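Local structure of hypothetical hydrolase (Bacteroides thetaiotaomicron, 3TC9) at residues D353-I364 against T368-R379. The protein is of unknown function but, combining an immunoglobulin-like IPT/TIG domain with a six-bladed beta-propeller, probably serves as an auxiliary nutrient-binding protein. Sequence-based numbering, arbitrary orientation.
With EDO (1,2-ethanediol), chain V.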
ATOM      1  N   ASP B 353       7.695   9.397  -2.991  1.00 32.14           N
ATOM      2  CA  ASP B 353       9.127   9.630  -2.884  1.00 31.77           C
ATOM      3  C   ASP B 353       9.673   9.638  -4.325  1.00 34.73           C
ATOM      4  O   ASP B 353       9.077   9.047  -5.246  1.00 32.01           O
ATOM      5  CB  ASP B 353       9.808   8.525  -2.067  1.00 33.31           C
ATOM      6  CG  ASP B 353       9.645   8.585  -0.571  1.00 39.90           C
ATOM      7  OD1 ASP B 353       9.799   9.674  -0.008  1.00 42.21           O
ATOM      8  OD2 ASP B 353       9.488   7.524   0.043  1.00 48.71           O
ATOM      9  N   PHE B 354      10.814  10.261  -4.513  1.00 31.77           N
ATOM     10  CA  PHE B 354      11.434  10.313  -5.828  1.00 29.78           C
ATOM     11  C   PHE B 354      12.783   9.580  -5.784  1.00 33.72           C
ATOM     12  O   PHE B 354      13.712  10.030  -5.110  1.00 34.02           O
ATOM     13  CB  PHE B 354      11.568  11.770  -6.277  1.00 30.60           C
ATOM     14  CG  PHE B 354      12.167  11.969  -7.649  1.00 31.46           C
ATOM     15  CD1 PHE B 354      11.415  11.728  -8.797  1.00 31.78           C
ATOM     16  CD2 PHE B 354      13.457  12.464  -7.795  1.00 32.70           C
ATOM     17  CE1 PHE B 354      11.937  11.992 -10.067  1.00 32.22           C
ATOM     18  CE2 PHE B 354      13.991  12.698  -9.067  1.00 35.61           C
ATOM     19  CZ  PHE B 354      13.225  12.471 -10.195  1.00 32.62           C
ATOM     20  N   TYR B 355      12.835   8.400  -6.436  1.00 29.16           N
ATOM     21  CA  TYR B 355      13.986   7.505  -6.554  1.00 28.13           C
ATOM     22  C   TYR B 355      14.730   7.817  -7.829  1.00 32.26           C
ATOM     23  O   TYR B 355      14.122   7.817  -8.885  1.00 32.65           O
ATOM     24  CB  TYR B 355      13.523   6.048  -6.594  1.00 28.75           C
ATOM     25  CG  TYR B 355      13.096   5.481  -5.260  1.00 33.58           C
ATOM     26  CD1 TYR B 355      11.943   5.933  -4.627  1.00 37.06           C
ATOM     27  CD2 TYR B 355      13.791   4.422  -4.674  1.00 33.96           C
ATOM     28  CE1 TYR B 355      11.499   5.367  -3.434  1.00 38.14           C
ATOM     29  CE2 TYR B 355      13.352   3.845  -3.483  1.00 35.41           C
ATOM     30  CZ  TYR B 355      12.207   4.329  -2.863  1.00 40.19           C
ATOM     31  OH  TYR B 355      11.768   3.805  -1.676  1.00 40.80           O
ATOM     32  N   PHE B 356      16.025   8.062  -7.766  1.00 28.99           N
ATOM     33  CA  PHE B 356      16.723   8.390  -9.006  1.00 30.16           C
ATOM     34  C   PHE B 356      18.115   7.767  -9.060  1.00 35.49           C
ATOM     35  O   PHE B 356      18.723   7.489  -8.020  1.00 32.93           O
ATOM     36  CB  PHE B 356      16.810   9.924  -9.202  1.00 31.56           C
ATOM     37  CG  PHE B 356      17.586  10.668  -8.152  1.00 33.50           C
ATOM     38  CD1 PHE B 356      16.967  11.094  -6.978  1.00 36.41           C
ATOM     39  CD2 PHE B 356      18.938  10.950  -8.330  1.00 34.95           C
ATOM     40  CE1 PHE B 356      17.683  11.811  -6.010  1.00 36.54           C
ATOM     41  CE2 PHE B 356      19.652  11.649  -7.353  1.00 38.07           C
ATOM     42  CZ  PHE B 356      19.018  12.074  -6.206  1.00 36.22           C
ATOM     43  N   CYS B 357      18.623   7.598 -10.286  1.00 32.50           N
ATOM     44  CA  CYS B 357      19.955   7.113 -10.546  1.00 33.01           C
ATOM     45  C   CYS B 357      20.934   8.217 -10.356  1.00 36.42           C
ATOM     46  O   CYS B 357      20.761   9.286 -10.915  1.00 36.03           O
ATOM     47  CB  CYS B 357      20.054   6.546 -11.954  1.00 34.52           C
ATOM     48  SG  CYS B 357      19.083   5.051 -12.203  1.00 38.47           S
ATOM     49  N   ASP B 358      21.970   7.961  -9.560  1.00 35.44           N
ATOM     50  CA  ASP B 358      23.099   8.869  -9.321  1.00 35.38           C
ATOM     51  C   ASP B 358      24.272   8.195 -10.037  1.00 39.66           C
ATOM     52  O   ASP B 358      24.992   7.381  -9.452  1.00 37.45           O
ATOM     53  CB  ASP B 358      23.316   9.063  -7.819  1.00 36.24           C
ATOM     54  CG  ASP B 358      24.116  10.290  -7.425  1.00 48.82           C
ATOM     55  OD1 ASP B 358      24.327  11.166  -8.294  1.00 49.65           O
ATOM     56  OD2 ASP B 358      24.496  10.393  -6.228  1.00 49.54           O
ATOM     57  N   ARG B 359      24.341   8.436 -11.364  1.00 36.34           N
ATOM     58  CA  ARG B 359      25.248   7.792 -12.307  1.00 34.68           C
ATOM     59  C   ARG B 359      26.689   7.659 -11.825  1.00 36.99           C
ATOM     60  O   ARG B 359      27.206   6.537 -11.843  1.00 37.01           O
ATOM     61  CB  ARG B 359      25.212   8.495 -13.661  1.00 30.31           C
ATOM     62  CG  ARG B 359      25.750   7.674 -14.808  1.00 33.17           C
ATOM     63  CD  ARG B 359      26.266   8.586 -15.894  1.00 36.34           C
ATOM     64  NE  ARG B 359      26.419   7.876 -17.162  1.00 35.86           N
ATOM     65  CZ  ARG B 359      27.577   7.649 -17.769  1.00 49.88           C
ATOM     66  NH1 ARG B 359      28.715   8.068 -17.227  1.00 37.84           N
ATOM     67  NH2 ARG B 359      27.611   6.987 -18.917  1.00 40.45           N
ATOM     68  N   GLU B 360      27.351   8.759 -11.427  1.00 32.93           N
ATOM     69  CA  GLU B 360      28.782   8.677 -11.109  1.00 33.43           C
ATOM     70  C   GLU B 360      29.056   8.300  -9.662  1.00 38.37           C
ATOM     71  O   GLU B 360      30.220   8.155  -9.279  1.00 41.09           O
ATOM     72  CB  GLU B 360      29.538   9.958 -11.480  1.00 35.38           C
ATOM     73  CG  GLU B 360      29.540  10.308 -12.965  1.00 49.00           C
ATOM     74  CD  GLU B 360      30.149   9.302 -13.921  1.00 76.75           C
ATOM     75  OE1 GLU B 360      31.087   8.565 -13.532  1.00 90.02           O
ATOM     76  OE2 GLU B 360      29.689   9.274 -15.082  1.00 66.64           O
ATOM     77  N   ASN B 361      27.999   8.109  -8.876  1.00 32.45           N
ATOM     78  CA  ASN B 361      28.070   7.624  -7.513  1.00 31.28           C
ATOM     79  C   ASN B 361      27.688   6.146  -7.495  1.00 34.15           C
ATOM     80  O   ASN B 361      27.782   5.497  -6.439  1.00 34.13           O
ATOM     81  CB  ASN B 361      27.179   8.459  -6.598  1.00 28.35           C
ATOM     82  CG  ASN B 361      27.837   9.749  -6.170  1.00 39.46           C
ATOM     83  OD1 ASN B 361      29.057   9.855  -6.055  1.00 37.32           O
ATOM     84  ND2 ASN B 361      27.040  10.756  -5.909  1.00 32.37           N
ATOM     85  N   HIS B 362      27.273   5.617  -8.684  1.00 28.87           N
ATOM     86  CA  HIS B 362      26.886   4.205  -8.953  1.00 28.44           C
ATOM     87  C   HIS B 362      25.838   3.673  -7.962  1.00 35.21           C
ATOM     88  O   HIS B 362      25.950   2.553  -7.451  1.00 36.94           O
ATOM     89  CB  HIS B 362      28.127   3.296  -8.962  1.00 27.79           C
ATOM     90  CG  HIS B 362      29.192   3.818  -9.862  1.00 31.66           C
ATOM     91  ND1 HIS B 362      29.115   3.656 -11.222  1.00 34.06           N
ATOM     92  CD2 HIS B 362      30.296   4.544  -9.570  1.00 32.62           C
ATOM     93  CE1 HIS B 362      30.185   4.254 -11.718  1.00 33.00           C
ATOM     94  NE2 HIS B 362      30.924   4.798 -10.758  1.00 32.82           N
ATOM     95  N   CYS B 363      24.806   4.463  -7.716  1.00 32.92           N
ATOM     96  CA  CYS B 363      23.772   4.061  -6.755  1.00 32.66           C
ATOM     97  C   CYS B 363      22.408   4.683  -7.089  1.00 35.94           C
ATOM     98  O   CYS B 363      22.278   5.471  -8.036  1.00 35.91           O
ATOM     99  CB  CYS B 363      24.210   4.414  -5.332  1.00 32.46           C
ATOM    100  SG  CYS B 363      24.463   6.174  -5.061  1.00 37.22           S
ATOM    101  N   ILE B 364      21.392   4.255  -6.336  1.00 30.59           N
ATOM    102  CA  ILE B 364      20.025   4.755  -6.426  1.00 29.33           C
ATOM    103  C   ILE B 364      19.799   5.588  -5.188  1.00 30.80           C
ATOM    104  O   ILE B 364      20.054   5.120  -4.068  1.00 28.81           O
ATOM    105  CB  ILE B 364      18.936   3.642  -6.586  1.00 31.84           C
ATOM    106  CG1 ILE B 364      19.260   2.585  -7.671  1.00 31.93           C
ATOM    107  CG2 ILE B 364      17.539   4.260  -6.786  1.00 33.10           C
ATOM    108  CD1 ILE B 364      19.522   3.128  -9.166  1.00 35.35           C
ATOM    109  N   THR B 368      12.901  12.650  -0.679  1.00 32.30           N
ATOM    110  CA  THR B 368      11.586  12.742  -0.046  1.00 33.46           C
ATOM    111  C   THR B 368      10.962  14.104  -0.337  1.00 39.21           C
ATOM    112  O   THR B 368      11.685  15.063  -0.590  1.00 40.26           O
ATOM    113  CB  THR B 368      11.659  12.539   1.486  1.00 32.50           C
ATOM    114  OG1 THR B 368      12.138  13.740   2.080  1.00 31.87           O
ATOM    115  CG2 THR B 368      12.449  11.313   1.895  1.00 25.07           C
ATOM    116  N   PRO B 369       9.634  14.234  -0.225  1.00 37.18           N
ATOM    117  CA  PRO B 369       8.995  15.537  -0.493  1.00 38.03           C
ATOM    118  C   PRO B 369       9.505  16.711   0.379  1.00 47.44           C
ATOM    119  O   PRO B 369       9.397  17.879  -0.052  1.00 47.24           O
ATOM    120  CB  PRO B 369       7.527  15.261  -0.200  1.00 39.58           C
ATOM    121  CG  PRO B 369       7.366  13.802  -0.414  1.00 41.69           C
ATOM    122  CD  PRO B 369       8.633  13.177   0.030  1.00 37.13           C
ATOM    123  N   GLN B 370      10.078  16.381   1.584  1.00 46.70           N
ATOM    124  CA  GLN B 370      10.628  17.336   2.561  0.50 47.17           C
ATOM    125  C   GLN B 370      12.090  17.742   2.230  1.00 50.01           C
ATOM    126  O   GLN B 370      12.680  18.574   2.932  1.00 51.34           O
ATOM    127  CB  GLN B 370      10.551  16.776   4.002  0.50 48.61           C
ATOM    128  CG  GLN B 370       9.141  16.559   4.556  0.50 61.16           C
ATOM    129  CD  GLN B 370       9.041  16.795   6.048  0.50 75.62           C
ATOM    130  OE1 GLN B 370       9.547  16.030   6.890  0.50 67.05           O
ATOM    131  NE2 GLN B 370       8.335  17.853   6.412  0.50 65.70           N
ATOM    132  N   GLY B 371      12.657  17.180   1.159  1.00 43.84           N
ATOM    133  CA  GLY B 371      14.014  17.489   0.706  1.00 42.55           C
ATOM    134  C   GLY B 371      15.163  16.650   1.244  1.00 44.21           C
ATOM    135  O   GLY B 371      16.321  17.043   1.086  1.00 45.58           O
ATOM    136  N   ARG B 372      14.871  15.517   1.897  1.00 36.32           N
ATOM    137  CA  ARG B 372      15.910  14.637   2.420  1.00 35.40           C
ATOM    138  C   ARG B 372      16.375  13.661   1.336  1.00 39.01           C
ATOM    139  O   ARG B 372      15.543  13.083   0.617  1.00 36.83           O
ATOM    140  CB  ARG B 372      15.407  13.869   3.635  1.00 35.20           C
ATOM    141  CG  ARG B 372      16.475  13.016   4.253  1.00 40.50           C
ATOM    142  CD  ARG B 372      16.055  12.377   5.544  1.00 49.48           C
ATOM    143  NE  ARG B 372      16.106  13.300   6.680  1.00 61.64           N
ATOM    144  CZ  ARG B 372      17.218  13.696   7.296  1.00 69.22           C
ATOM    145  NH1 ARG B 372      18.409  13.329   6.837  1.00 56.68           N
ATOM    146  NH2 ARG B 372      17.149  14.510   8.340  1.00 50.62           N
ATOM    147  N   VAL B 373      17.710  13.512   1.192  1.00 34.20           N
ATOM    148  CA  VAL B 373      18.275  12.572   0.222  1.00 31.38           C
ATOM    149  C   VAL B 373      18.978  11.471   0.994  1.00 34.76           C
ATOM    150  O   VAL B 373      19.785  11.749   1.875  1.00 33.89           O
ATOM    151  CB  VAL B 373      19.209  13.227  -0.847  1.00 33.76           C
ATOM    152  CG1 VAL B 373      19.643  12.208  -1.915  1.00 33.31           C
ATOM    153  CG2 VAL B 373      18.542  14.416  -1.508  1.00 32.66           C
ATOM    154  N   THR B 374      18.638  10.210   0.681  1.00 32.22           N
ATOM    155  CA  THR B 374      19.261   9.004   1.240  1.00 30.27           C
ATOM    156  C   THR B 374      19.701   8.103   0.075  1.00 33.14           C
ATOM    157  O   THR B 374      19.410   8.421  -1.074  1.00 31.60           O
ATOM    158  CB  THR B 374      18.323   8.273   2.217  1.00 35.80           C
ATOM    159  OG1 THR B 374      17.131   7.963   1.524  1.00 39.15           O
ATOM    160  CG2 THR B 374      18.004   9.092   3.494  1.00 34.20           C
ATOM    161  N   THR B 375      20.405   6.985   0.368  1.00 29.16           N
ATOM    162  CA  THR B 375      20.840   6.050  -0.655  1.00 28.63           C
ATOM    163  C   THR B 375      20.046   4.777  -0.492  1.00 33.64           C
ATOM    164  O   THR B 375      19.971   4.215   0.601  1.00 34.43           O
ATOM    165  CB  THR B 375      22.346   5.851  -0.586  1.00 33.85           C
ATOM    166  OG1 THR B 375      22.929   7.123  -0.826  1.00 32.18           O
ATOM    167  CG2 THR B 375      22.882   4.785  -1.603  1.00 27.47           C
ATOM    168  N   PHE B 376      19.443   4.325  -1.578  1.00 31.21           N
ATOM    169  CA  PHE B 376      18.632   3.128  -1.542  1.00 30.06           C
ATOM    170  C   PHE B 376      19.439   1.877  -1.819  1.00 33.52           C
ATOM    171  O   PHE B 376      19.303   0.885  -1.092  1.00 32.50           O
ATOM    172  CB  PHE B 376      17.486   3.266  -2.566  1.00 31.45           C
ATOM    173  CG  PHE B 376      16.509   2.108  -2.659  1.00 31.71           C
ATOM    174  CD1 PHE B 376      15.803   1.678  -1.537  1.00 33.56           C
ATOM    175  CD2 PHE B 376      16.232   1.510  -3.884  1.00 32.03           C
ATOM    176  CE1 PHE B 376      14.849   0.657  -1.641  1.00 33.52           C
ATOM    177  CE2 PHE B 376      15.278   0.500  -3.989  1.00 33.65           C
ATOM    178  CZ  PHE B 376      14.572   0.096  -2.874  1.00 32.14           C
ATOM    179  N   ALA B 377      20.258   1.895  -2.893  1.00 30.03           N
ATOM    180  CA  ALA B 377      20.961   0.691  -3.335  1.00 28.89           C
ATOM    181  C   ALA B 377      22.218   1.021  -4.053  1.00 33.91           C
ATOM    182  O   ALA B 377      22.297   2.041  -4.721  1.00 33.48           O
ATOM    183  CB  ALA B 377      20.065  -0.130  -4.259  1.00 28.66           C
ATOM    184  N   GLY B 378      23.195   0.131  -3.929  1.00 30.83           N
ATOM    185  CA  GLY B 378      24.488   0.292  -4.577  1.00 29.47           C
ATOM    186  C   GLY B 378      25.565   0.585  -3.571  1.00 32.23           C
ATOM    187  O   GLY B 378      25.284   0.746  -2.375  1.00 29.50           O
ATOM    188  N   ARG B 379      26.822   0.650  -4.073  1.00 30.73           N
ATOM    189  CA  ARG B 379      28.026   0.928  -3.304  1.00 31.87           C
ATOM    190  C   ARG B 379      28.292  -0.167  -2.240  1.00 37.44           C
ATOM    191  O   ARG B 379      28.963   0.085  -1.258  1.00 39.04           O
ATOM    192  CB  ARG B 379      27.991   2.348  -2.669  1.00 32.97           C
ATOM    193  CG  ARG B 379      27.710   3.448  -3.681  1.00 35.34           C
ATOM    194  CD  ARG B 379      27.551   4.794  -3.030  1.00 38.01           C
ATOM    195  NE  ARG B 379      28.812   5.307  -2.478  1.00 38.37           N
ATOM    196  CZ  ARG B 379      29.684   6.044  -3.155  1.00 38.24           C
ATOM    197  NH1 ARG B 379      29.467   6.339  -4.428  1.00 33.15           N
ATOM    198  NH2 ARG B 379      30.781   6.491  -2.564  1.00 34.22           N
TER
HETATM  199  C1  EDO V 498      32.356  11.371  -6.440  1.00 60.61           C
HETATM  200  O1  EDO V 498      30.986  11.782  -6.559  1.00 54.48           O
HETATM  201  C2  EDO V 498      32.785  11.400  -4.975  1.00 61.53           C
HETATM  202  O2  EDO V 498      33.174  12.729  -4.608  1.00 71.88           O
HETATM  203  O   HOH W   1      31.591   8.032  -5.785  1.00 44.11           O
HETATM  204  O   HOH W   2      27.390   0.574  -6.823  1.00 22.41           O
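Arg379 reaches back to the turn at Asn361, where its NH1 donates to Asn361 O at 2.8 Å. The carbonyl oxygen lies at the edge of the guanidinium, near its plane, and the donor stands 19° out of the carbonyl plane. A bend at chi3 brings the group round, with Arg379 CD lying 3.9 Å from Cys363 SG. Two waters reinforce this end: one accepts from Arg379 NH1 and donates to Asn361 OD1, the other joins Arg379 N to His362 O. Asn361 OD1 also takes a bond from an ethanediol, probably left by the crystallisation liquor. Behind it, Asn361 ND2 donates almost straight to Asp358 OD2 at 2.6 Å, meeting the oxygen from above the carboxylate plane; the same oxygen forms a salt bridge with Arg365. Trp321 adds a cation-pi contact to Arg379.

Farther along, Ile364 N donates to Ala377 O at 2.9 Å, while Ile364 O receives Phe376 N at 2.7 Å and, weakly, Ala377 N. Phe376 and Ala377 thus both face Ile364, a classic beta bulge. Just before the corner at Ala377, Phe376, its CG anti to the backbone N (chi1 -179°), offers a ring face to the edge of Tyr355. Tyr355 CE2 sits over the ring centre in this T-shaped pair, the planes 88° apart and the centroids separated by 5.0 Å. Ile364 CG2 touches the Phe376 ring obliquely. At the far end, Asp353 OD1, hydrogen-bonded to Tyr345, packs against Thr368 CA at 3.6 Å as the chain enters a type I turn to Gly371.

A G1 bulge, His362 and Cys363 facing Asp358, closes the preceding hairpin; strands 352-358, 363-367 and 372-376 are three successive strands of one antiparallel blade of the six-bladed beta-propeller, with strand 334-341 alongside 352-358.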